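Local coordinates for periplasmic oligopeptide-binding protein (Burkholderia pseudomallei, PDB 3ZS6) that probably binds oligopeptides in the periplasm and hands them to an ABC transporter for uptake, and here holds a bound peptide, at residues Leu214-Asn218 and Asp219-Leu223; Gly305-Pro308 and Lys309-Gly313; Glu383-Glu386 and Phe387-Met391; Leu462-Asn465 and Asp466-Val470. All blocks are in the same frame, centred on the assembly; numbering follows the deposited sequence.

Interaction 1: residues Leu214-Asn218 and Asp219-Leu223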
loop_
_atom_site.group_PDB
_atom_site.type_symbol
_atom_site.label_atom_id
_atom_site.label_comp_id
_atom_site.label_asym_id
_atom_site.label_seq_id
_atom_site.Cartn_x
_atom_site.Cartn_y
_atom_site.Cartn_z
ATOM N N LEU A 214 -2.605 12.800 -13.161
ATOM C CA LEU A 214 -3.399 12.231 -14.257
ATOM C C LEU A 214 -3.525 10.719 -14.109
ATOM O O LEU A 214 -2.521 10.008 -14.140
ATOM C CB LEU A 214 -2.746 12.531 -15.612
ATOM C CG LEU A 214 -2.393 13.987 -15.920
ATOM C CD1 LEU A 214 -1.693 14.090 -17.291
ATOM C CD2 LEU A 214 -3.659 14.823 -15.887
ATOM N N PRO A 215 -4.756 10.222 -13.937
ATOM C CA PRO A 215 -4.987 8.771 -13.941
ATOM C C PRO A 215 -4.871 8.224 -15.350
ATOM O O PRO A 215 -5.685 8.570 -16.223
ATOM C CB PRO A 215 -6.437 8.644 -13.458
ATOM C CG PRO A 215 -7.069 9.946 -13.856
ATOM C CD PRO A 215 -5.988 10.980 -13.667
ATOM N N ILE A 216 -3.863 7.389 -15.572
ATOM C CA ILE A 216 -3.646 6.752 -16.868
ATOM C C ILE A 216 -3.433 5.261 -16.628
ATOM O O ILE A 216 -2.441 4.866 -16.010
ATOM C CB ILE A 216 -2.379 7.306 -17.546
ATOM C CG1 ILE A 216 -2.434 8.838 -17.637
ATOM C CG2 ILE A 216 -2.186 6.685 -18.926
ATOM C CD1 ILE A 216 -3.367 9.351 -18.716
ATOM N N GLU A 217 -4.345 4.435 -17.126
ATOM C CA GLU A 217 -4.325 3.018 -16.798
ATOM C C GLU A 217 -3.264 2.259 -17.578
ATOM O O GLU A 217 -2.695 1.290 -17.085
ATOM C CB GLU A 217 -5.707 2.400 -17.047
ATOM C CG GLU A 217 -6.827 3.067 -16.241
ATOM C CD GLU A 217 -7.171 4.473 -16.747
ATOM O OE1 GLU A 217 -6.748 4.835 -17.870
ATOM O OE2 GLU A 217 -7.867 5.217 -16.018
ATOM N N ASN A 218 -3.006 2.722 -18.796
ATOM C CA ASN A 218 -2.132 2.038 -19.737
ATOM C C ASN A 218 -0.713 2.620 -19.729
ATOM O O ASN A 218 -0.518 3.796 -20.038
ATOM C CB ASN A 218 -2.738 2.141 -21.138
ATOM C CG ASN A 218 -1.966 1.347 -22.171
ATOM O OD1 ASN A 218 -0.936 1.799 -22.674
ATOM N ND2 ASN A 218 -2.465 0.157 -22.501
ATOM N N ASP A 219 0.271 1.799 -19.371
ATOM C CA ASP A 219 1.647 2.279 -19.235
ATOM C C ASP A 219 2.240 2.770 -20.561
ATOM O O ASP A 219 3.070 3.680 -20.581
ATOM C CB ASP A 219 2.535 1.201 -18.610
ATOM C CG ASP A 219 2.138 0.879 -17.173
ATOM O OD1 ASP A 219 2.073 1.815 -16.348
ATOM O OD2 ASP A 219 1.882 -0.309 -16.870
ATOM N N GLU A 220 1.811 2.171 -21.667
ATOM C CA GLU A 220 2.289 2.597 -22.980
ATOM C C GLU A 220 1.818 4.002 -23.324
ATOM O O GLU A 220 2.589 4.815 -23.838
ATOM C CB GLU A 220 1.875 1.607 -24.073
ATOM C CG GLU A 220 2.956 0.590 -24.421
ATOM C CD GLU A 220 4.154 1.217 -25.125
ATOM O OE1 GLU A 220 4.056 2.390 -25.553
ATOM O OE2 GLU A 220 5.193 0.532 -25.253
ATOM N N THR A 221 0.552 4.283 -23.042
ATOM C CA THR A 221 -0.004 5.614 -23.232
ATOM C C THR A 221 0.725 6.614 -22.332
ATOM O O THR A 221 1.033 7.734 -22.748
ATOM C CB THR A 221 -1.510 5.641 -22.895
ATOM O OG1 THR A 221 -2.235 4.879 -23.871
ATOM C CG2 THR A 221 -2.036 7.070 -22.869
ATOM N N ALA A 222 1.005 6.199 -21.097
ATOM C CA ALA A 222 1.780 7.028 -20.168
ATOM C C ALA A 222 3.151 7.357 -20.752
ATOM O O ALA A 222 3.633 8.489 -20.641
ATOM C CB ALA A 222 1.939 6.323 -18.822
ATOM N N LEU A 223 3.770 6.358 -21.377
ATOM C CA LEU A 223 5.095 6.522 -21.981
ATOM C C LEU A 223 5.059 7.537 -23.121
ATOM O O LEU A 223 5.930 8.400 -23.227
ATOM C CB LEU A 223 5.619 5.169 -22.480
ATOM C CG LEU A 223 6.991 5.119 -23.161
ATOM C CD1 LEU A 223 8.059 5.692 -22.249
ATOM C CD2 LEU A 223 7.340 3.688 -23.567
HETATM O O HOH W 1 0.093 2.839 -15.081
#
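An asparagine N-cap starts helix 219-227: N218, the residue just before the first turn, accepts a hydrogen bond from the backbone of T221. OD1 of N218 lies 2.9 Å from T221 N, and the donor arrives in the plane of the amide, on a lone pair, with an N-H...O angle of 156°. The N218 side chain has CG anti to the backbone N (chi1 -175°), which carries OD1 to the backbone N-H of T221. Its backbone helps too, since A222 N donates to N218 O over 3.0 Å. Two oxygens of one residue thus satisfy two N-H groups of the first turn.

An apolar patch lies beside the cap. I216 brings CG2 to 4.0 Å from T221 CG2, the two side chains crossing at about a right angle, and the same methyl is 4.1 Å from A222 CB. A water donates to D219 OD1 at 2.6 Å and makes a weaker bond to I216 O.

The turn leads out of strand 210-215, whose L214 pairs with R9 and V11 of strand 6-11, while A222 packs on Q10 of that strand. D219 N is bonded to D359 OD1, at the start of helix 359-376.

Interaction 2: residues Gly305-Pro308 and Lys309-Gly313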
loop_
_atom_site.group_PDB
_atom_site.type_symbol
_atom_site.label_atom_id
_atom_site.label_comp_id
_atom_site.label_asym_id
_atom_site.label_seq_id
_atom_site.Cartn_x
_atom_site.Cartn_y
_atom_site.Cartn_z
ATOM N N GLY A 305 6.383 -15.895 -0.703
ATOM C CA GLY A 305 5.642 -15.426 0.453
ATOM C C GLY A 305 5.408 -13.925 0.364
ATOM O O GLY A 305 5.609 -13.320 -0.699
ATOM N N LEU A 306 4.980 -13.326 1.472
ATOM C CA LEU A 306 4.636 -11.902 1.509
ATOM C C LEU A 306 5.824 -10.988 1.813
ATOM O O LEU A 306 5.835 -9.832 1.398
ATOM C CB LEU A 306 3.524 -11.644 2.535
ATOM C CG LEU A 306 2.171 -12.329 2.303
ATOM C CD1 LEU A 306 1.221 -12.055 3.479
ATOM C CD2 LEU A 306 1.548 -11.883 0.982
ATOM N N MET A 307 6.809 -11.497 2.553
ATOM C CA MET A 307 7.941 -10.677 2.986
ATOM C C MET A 307 8.992 -10.524 1.888
ATOM O O MET A 307 9.637 -11.498 1.504
ATOM C CB MET A 307 8.615 -11.273 4.237
ATOM C CG MET A 307 7.690 -11.538 5.416
ATOM S SD MET A 307 7.020 -10.034 6.155
ATOM C CE MET A 307 5.754 -10.742 7.203
ATOM N N PRO A 308 9.187 -9.292 1.394
ATOM C CA PRO A 308 10.269 -9.060 0.428
ATOM C C PRO A 308 11.615 -9.211 1.130
ATOM O O PRO A 308 11.720 -8.875 2.308
ATOM C CB PRO A 308 10.069 -7.596 0.001
ATOM C CG PRO A 308 8.731 -7.174 0.555
ATOM C CD PRO A 308 8.462 -8.060 1.736
ATOM N N LYS A 309 12.624 -9.729 0.438
ATOM C CA LYS A 309 13.948 -9.797 1.038
ATOM C C LYS A 309 14.369 -8.381 1.426
ATOM O O LYS A 309 14.225 -7.447 0.636
ATOM C CB LYS A 309 14.956 -10.409 0.064
ATOM C CG LYS A 309 16.376 -10.477 0.609
ATOM C CD LYS A 309 17.375 -10.915 -0.455
ATOM C CE LYS A 309 17.123 -12.343 -0.916
ATOM N NZ LYS A 309 18.201 -12.822 -1.832
ATOM N N GLY A 310 14.856 -8.212 2.650
ATOM C CA GLY A 310 15.314 -6.907 3.093
ATOM C C GLY A 310 14.418 -6.190 4.090
ATOM O O GLY A 310 14.856 -5.256 4.757
ATOM N N VAL A 311 13.161 -6.610 4.196
ATOM C CA VAL A 311 12.256 -5.970 5.139
ATOM C C VAL A 311 12.667 -6.281 6.582
ATOM O O VAL A 311 12.970 -7.423 6.916
ATOM C CB VAL A 311 10.795 -6.395 4.906
ATOM C CG1 VAL A 311 10.578 -7.851 5.348
ATOM C CG2 VAL A 311 9.849 -5.453 5.635
ATOM N N LYS A 312 12.684 -5.258 7.430
ATOM C CA LYS A 312 13.042 -5.433 8.834
ATOM C C LYS A 312 12.023 -6.289 9.596
ATOM O O LYS A 312 10.839 -6.298 9.273
ATOM C CB LYS A 312 13.174 -4.072 9.518
ATOM C CG LYS A 312 14.270 -3.187 8.962
ATOM C CD LYS A 312 14.199 -1.811 9.594
ATOM C CE LYS A 312 15.115 -0.817 8.883
ATOM N NZ LYS A 312 16.558 -1.129 9.063
ATOM N N GLY A 313 12.486 -7.001 10.615
ATOM C CA GLY A 313 11.587 -7.766 11.465
ATOM C C GLY A 313 11.461 -9.258 11.173
ATOM O O GLY A 313 10.911 -9.996 11.989
#
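P308, V311 and K309 make up most of this contact, a type II beta turn running from P308 to V311. The turn is closed by V311 N, which donates to P308 O over 3.3 Å. The bond is nearly straight at hydrogen (169°), but the donor sits 36° above the carbonyl plane and so misses the lone pairs. G310 takes the third position of the turn with a positive phi, as a type II turn has there.

V311 points its side chain back into the turn. V311 CG1 lies between the backbone N and the carbonyl carbon (chi1 72°), and from there the methyl comes within 3.4 Å of P308 O. The same V311 CG1 is 4.1 Å from M307 CB and 4.2 Å from the ring carbon P308 CD. The valine and proline side chains cross obliquely, and one branch of V311 touches both the proline ring and the start of the M307 chain. K309, second in the turn, is solvent-exposed; its CB points away, though that carbon still touches the P308 carbonyl carbon.

The loop lies between strand 301-302 and helix 327-340. M307 runs on to F416 and F417 of helix 414-417, with P308 also on F416. Next to them L306 N is bonded to H460 NE2 of helix 449-464, and L306 O to T261 OG1 of strand 260-266.

Interaction 3: residues Glu383-Glu386 and Phe387-Met391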
loop_
_atom_site.group_PDB
_atom_site.type_symbol
_atom_site.label_atom_id
_atom_site.label_comp_id
_atom_site.label_asym_id
_atom_site.label_seq_id
_atom_site.Cartn_x
_atom_site.Cartn_y
_atom_site.Cartn_z
ATOM N N GLU A 383 -11.003 -11.362 -16.699
ATOM C CA GLU A 383 -11.981 -10.296 -16.613
ATOM C C GLU A 383 -11.262 -9.053 -16.092
ATOM O O GLU A 383 -10.527 -9.123 -15.104
ATOM C CB GLU A 383 -13.121 -10.732 -15.686
ATOM C CG GLU A 383 -13.937 -9.615 -15.063
ATOM C CD GLU A 383 -15.037 -10.151 -14.150
ATOM O OE1 GLU A 383 -16.001 -10.751 -14.680
ATOM O OE2 GLU A 383 -14.931 -9.983 -12.907
ATOM N N ASN A 384 -11.440 -7.925 -16.778
ATOM C CA ASN A 384 -10.766 -6.695 -16.382
ATOM C C ASN A 384 -11.761 -5.658 -15.884
ATOM O O ASN A 384 -12.815 -5.476 -16.481
ATOM C CB ASN A 384 -9.915 -6.136 -17.531
ATOM C CG ASN A 384 -10.757 -5.658 -18.718
ATOM O OD1 ASN A 384 -11.398 -6.457 -19.401
ATOM N ND2 ASN A 384 -10.744 -4.355 -18.968
ATOM N N VAL A 385 -11.429 -5.004 -14.772
ATOM C CA VAL A 385 -12.270 -3.942 -14.222
ATOM C C VAL A 385 -11.433 -2.749 -13.786
ATOM O O VAL A 385 -10.201 -2.838 -13.693
ATOM C CB VAL A 385 -13.064 -4.419 -12.985
ATOM C CG1 VAL A 385 -13.987 -5.573 -13.344
ATOM C CG2 VAL A 385 -12.107 -4.804 -11.858
ATOM N N GLU A 386 -12.109 -1.635 -13.508
ATOM C CA GLU A 386 -11.464 -0.468 -12.923
ATOM C C GLU A 386 -10.911 -0.819 -11.536
ATOM O O GLU A 386 -11.507 -1.612 -10.798
ATOM C CB GLU A 386 -12.457 0.697 -12.808
ATOM C CG GLU A 386 -11.884 1.904 -12.096
ATOM C CD GLU A 386 -12.847 3.083 -12.059
ATOM O OE1 GLU A 386 -14.048 2.885 -12.349
ATOM O OE2 GLU A 386 -12.393 4.208 -11.746
ATOM N N PHE A 387 -9.780 -0.221 -11.178
ATOM C CA PHE A 387 -9.127 -0.539 -9.904
ATOM C C PHE A 387 -10.017 -0.337 -8.674
ATOM O O PHE A 387 -10.005 -1.164 -7.764
ATOM C CB PHE A 387 -7.824 0.252 -9.744
ATOM C CG PHE A 387 -7.047 -0.111 -8.509
ATOM C CD1 PHE A 387 -6.537 -1.396 -8.344
ATOM C CD2 PHE A 387 -6.825 0.829 -7.512
ATOM C CE1 PHE A 387 -5.811 -1.737 -7.199
ATOM C CE2 PHE A 387 -6.107 0.498 -6.366
ATOM C CZ PHE A 387 -5.600 -0.785 -6.209
ATOM N N LYS A 388 -10.772 0.762 -8.636
ATOM C CA LYS A 388 -11.671 1.035 -7.508
ATOM C C LYS A 388 -12.683 -0.083 -7.330
ATOM O O LYS A 388 -13.031 -0.448 -6.209
ATOM C CB LYS A 388 -12.431 2.351 -7.715
ATOM C CG LYS A 388 -11.688 3.589 -7.251
ATOM C CD LYS A 388 -12.252 4.843 -7.911
ATOM C CE LYS A 388 -13.760 4.941 -7.737
ATOM N NZ LYS A 388 -14.314 6.160 -8.407
ATOM N N VAL A 389 -13.180 -0.594 -8.451
ATOM C CA VAL A 389 -14.137 -1.691 -8.439
ATOM C C VAL A 389 -13.457 -2.972 -7.961
ATOM O O VAL A 389 -14.008 -3.721 -7.154
ATOM C CB VAL A 389 -14.755 -1.901 -9.837
ATOM C CG1 VAL A 389 -15.472 -3.260 -9.929
ATOM C CG2 VAL A 389 -15.704 -0.754 -10.165
ATOM N N LEU A 390 -12.256 -3.220 -8.464
ATOM C CA LEU A 390 -11.504 -4.399 -8.050
ATOM C C LEU A 390 -11.330 -4.390 -6.537
ATOM O O LEU A 390 -11.564 -5.401 -5.883
ATOM C CB LEU A 390 -10.136 -4.439 -8.733
ATOM C CG LEU A 390 -9.282 -5.667 -8.380
ATOM C CD1 LEU A 390 -10.031 -6.945 -8.752
ATOM C CD2 LEU A 390 -7.931 -5.600 -9.078
ATOM N N MET A 391 -10.918 -3.247 -5.983
ATOM C CA MET A 391 -10.720 -3.149 -4.540
ATOM C C MET A 391 -11.983 -3.534 -3.776
ATOM O O MET A 391 -11.915 -4.309 -2.819
ATOM C CB MET A 391 -10.245 -1.754 -4.116
ATOM C CG MET A 391 -8.727 -1.614 -4.029
ATOM S SD MET A 391 -8.164 -0.080 -3.244
ATOM C CE MET A 391 -9.261 1.113 -4.005
HETATM O O HOH W 2 -9.877 3.361 -9.959
#
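E386 is the N-cap residue of helix 387-395, and its side chain runs alongside that of K388, the two pointing the same way. From CB, which touches the first backbone N of the helix, the chain goes out with CG anti to the backbone N (chi1 175°). That places E386 CG 3.1 Å from F387 N and 3.8 Å from K388 N. Staying extended, it ends with E386 OE2 3.9 Å from the aliphatic K388 CD and 4.3 Å from K388 NZ, too far for a salt bridge although the opposite charges probably still attract. A water joins the two residues less directly: it accepts from K388 N at 3.1 Å and probably donates to E386 OE2. The carboxylate thus reaches the K388 N-H through a water, while the E386 carbonyl takes the regular helical bond from L390 N, 2.9 Å from E386 O.

On the inner side of the bend, V385 sets CG2 3.7 Å from L390 CB, their side chains crossing at about a right angle. V385 CB also meets V389 CG1 at 4.1 Å.

The bend turns the chain through 109° between strand 383-385 and helix 387-391. Strand 379-385 pairs in parallel with strand 350-356, on whose T354 and N356 L390 packs, and F387 and M391 on the helix touch the bound peptide.

Interaction 4: residues Leu462-Asn465 and Asp466-Val470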
loop_
_atom_site.group_PDB
_atom_site.type_symbol
_atom_site.label_atom_id
_atom_site.label_comp_id
_atom_site.label_asym_id
_atom_site.label_seq_id
_atom_site.Cartn_x
_atom_site.Cartn_y
_atom_site.Cartn_z
ATOM N N LEU A 462 4.691 -20.249 8.692
ATOM C CA LEU A 462 3.523 -21.053 9.034
ATOM C C LEU A 462 2.334 -20.663 8.164
ATOM O O LEU A 462 1.652 -21.526 7.595
ATOM C CB LEU A 462 3.167 -20.893 10.513
ATOM C CG LEU A 462 2.047 -21.807 11.017
ATOM C CD1 LEU A 462 2.405 -23.265 10.757
ATOM C CD2 LEU A 462 1.761 -21.573 12.506
ATOM N N ALA A 463 2.088 -19.360 8.059
ATOM C CA ALA A 463 1.009 -18.860 7.210
ATOM C C ALA A 463 1.189 -19.233 5.735
ATOM O O ALA A 463 0.235 -19.638 5.078
ATOM C CB ALA A 463 0.871 -17.358 7.356
ATOM N N MET A 464 2.400 -19.068 5.203
ATOM C CA MET A 464 2.615 -19.291 3.769
ATOM C C MET A 464 2.498 -20.774 3.391
ATOM O O MET A 464 2.180 -21.106 2.248
ATOM C CB MET A 464 3.958 -18.717 3.303
ATOM C CG MET A 464 4.061 -17.197 3.365
ATOM S SD MET A 464 2.809 -16.321 2.403
ATOM C CE MET A 464 1.567 -16.009 3.656
ATOM N N ASN A 465 2.762 -21.662 4.347
ATOM C CA ASN A 465 2.552 -23.089 4.118
ATOM C C ASN A 465 1.079 -23.410 3.896
ATOM O O ASN A 465 0.733 -24.480 3.394
ATOM C CB ASN A 465 3.128 -23.923 5.264
ATOM C CG ASN A 465 4.635 -24.069 5.173
ATOM O OD1 ASN A 465 5.176 -24.421 4.122
ATOM N ND2 ASN A 465 5.324 -23.789 6.270
ATOM N N ASP A 466 0.214 -22.465 4.253
ATOM C CA ASP A 466 -1.217 -22.590 3.982
ATOM C C ASP A 466 -1.616 -21.976 2.631
ATOM O O ASP A 466 -2.749 -22.132 2.185
ATOM C CB ASP A 466 -2.034 -21.962 5.122
ATOM C CG ASP A 466 -2.052 -22.832 6.387
ATOM O OD1 ASP A 466 -1.670 -24.020 6.306
ATOM O OD2 ASP A 466 -2.458 -22.332 7.456
ATOM N N TYR A 467 -0.681 -21.282 1.984
ATOM C CA TYR A 467 -0.941 -20.641 0.683
ATOM C C TYR A 467 -2.268 -19.887 0.629
ATOM O O TYR A 467 -3.078 -20.098 -0.270
ATOM C CB TYR A 467 -0.829 -21.672 -0.451
ATOM C CG TYR A 467 0.535 -22.305 -0.453
ATOM C CD1 TYR A 467 1.591 -21.695 -1.101
ATOM C CD2 TYR A 467 0.786 -23.473 0.266
ATOM C CE1 TYR A 467 2.853 -22.239 -1.074
ATOM C CE2 TYR A 467 2.048 -24.032 0.293
ATOM C CZ TYR A 467 3.077 -23.406 -0.382
ATOM O OH TYR A 467 4.345 -23.937 -0.369
ATOM N N PRO A 468 -2.492 -18.995 1.605
ATOM C CA PRO A 468 -3.713 -18.185 1.641
ATOM C C PRO A 468 -3.848 -17.277 0.419
ATOM O O PRO A 468 -4.970 -16.904 0.069
ATOM C CB PRO A 468 -3.554 -17.356 2.926
ATOM C CG PRO A 468 -2.066 -17.355 3.206
ATOM C CD PRO A 468 -1.606 -18.718 2.751
ATOM N N MET A 469 -2.725 -16.923 -0.201
ATOM C CA MET A 469 -2.721 -16.216 -1.480
ATOM C C MET A 469 -1.531 -16.715 -2.299
ATOM O O MET A 469 -0.810 -17.606 -1.857
ATOM C CB MET A 469 -2.637 -14.693 -1.285
ATOM C CG MET A 469 -1.463 -14.227 -0.419
ATOM S SD MET A 469 -1.884 -14.021 1.338
ATOM C CE MET A 469 -2.775 -12.452 1.294
ATOM N N VAL A 470 -1.317 -16.145 -3.483
ATOM C CA VAL A 470 -0.238 -16.610 -4.350
ATOM C C VAL A 470 0.745 -15.506 -4.703
ATOM O O VAL A 470 0.552 -14.783 -5.690
ATOM C CB VAL A 470 -0.782 -17.204 -5.669
ATOM C CG1 VAL A 470 0.359 -17.738 -6.523
ATOM C CG2 VAL A 470 -1.826 -18.294 -5.384
HETATM O O HOH W 3 0.293 -23.925 8.243
HETATM O O HOH W 4 4.876 -25.568 1.425
#
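A type I beta turn from M464 to Y467 lies at the C-terminal end of helix 449-464, and D466 and Y467 bond back to carbonyls there. D466 N donates to A463 O and Y467 N to M464 O, each over 2.9 Å, with both donors well above the carbonyl planes. Y467 then leaves the helical conformation with a positive phi of 45°.

The Y467 side chain turns back over this bend. Its CG is anti to the carbonyl carbon (chi1 -58°), which brings the ring back over the turn, so that M464 O stands 3.2 Å above the Y467 ring centre on one face. The tyrosine hydroxyl is bonded to W322 NE1 and shares a water with N465, whose OD1 accepts from that water at 2.9 Å.

D466 also has CG anti to its carbonyl carbon, which carries the carboxylate toward the end of the helix. There D466 OD1 and L462 O are bridged by one water, 2.8 Å from each. The other oxygen, OD2, is taken by Y431 OH and N433 ND2, so both carboxylate oxygens have hydrogen-bonding partners.

M464, bent at chi2 and again at chi3, curls its methyl round to P468, M464 CE lying 3.9 Å from P468 CG with the side chains at about a right angle. P468 has no N-H to offer the helix end; instead its ring carbon CD rests 3.1 Å from A463 O.

How the interactions relate
From the N terminus the four contacts follow one another in series; none nests in or crosses another, and each closes a local turn. Interaction 1 leads from strand 210-215 into helix 219-227. Interaction 2 bends the loop ahead of helix 327-340, interaction 3 repeats the strand-to-helix step at 383-391, and interaction 4 turns helix 449-464 toward strand 470-480. In space, interactions 1 and 3 have their nearest atoms about 6 Å apart without touching, with E14 in the neighbourhood of both. Interactions 2 and 4, distant in sequence, meet: M464 SD lies 3.6 Å from G305 CA, and L306 CD2 approaches M469 SD, so the loop packs on the helix end and the segment that follows it.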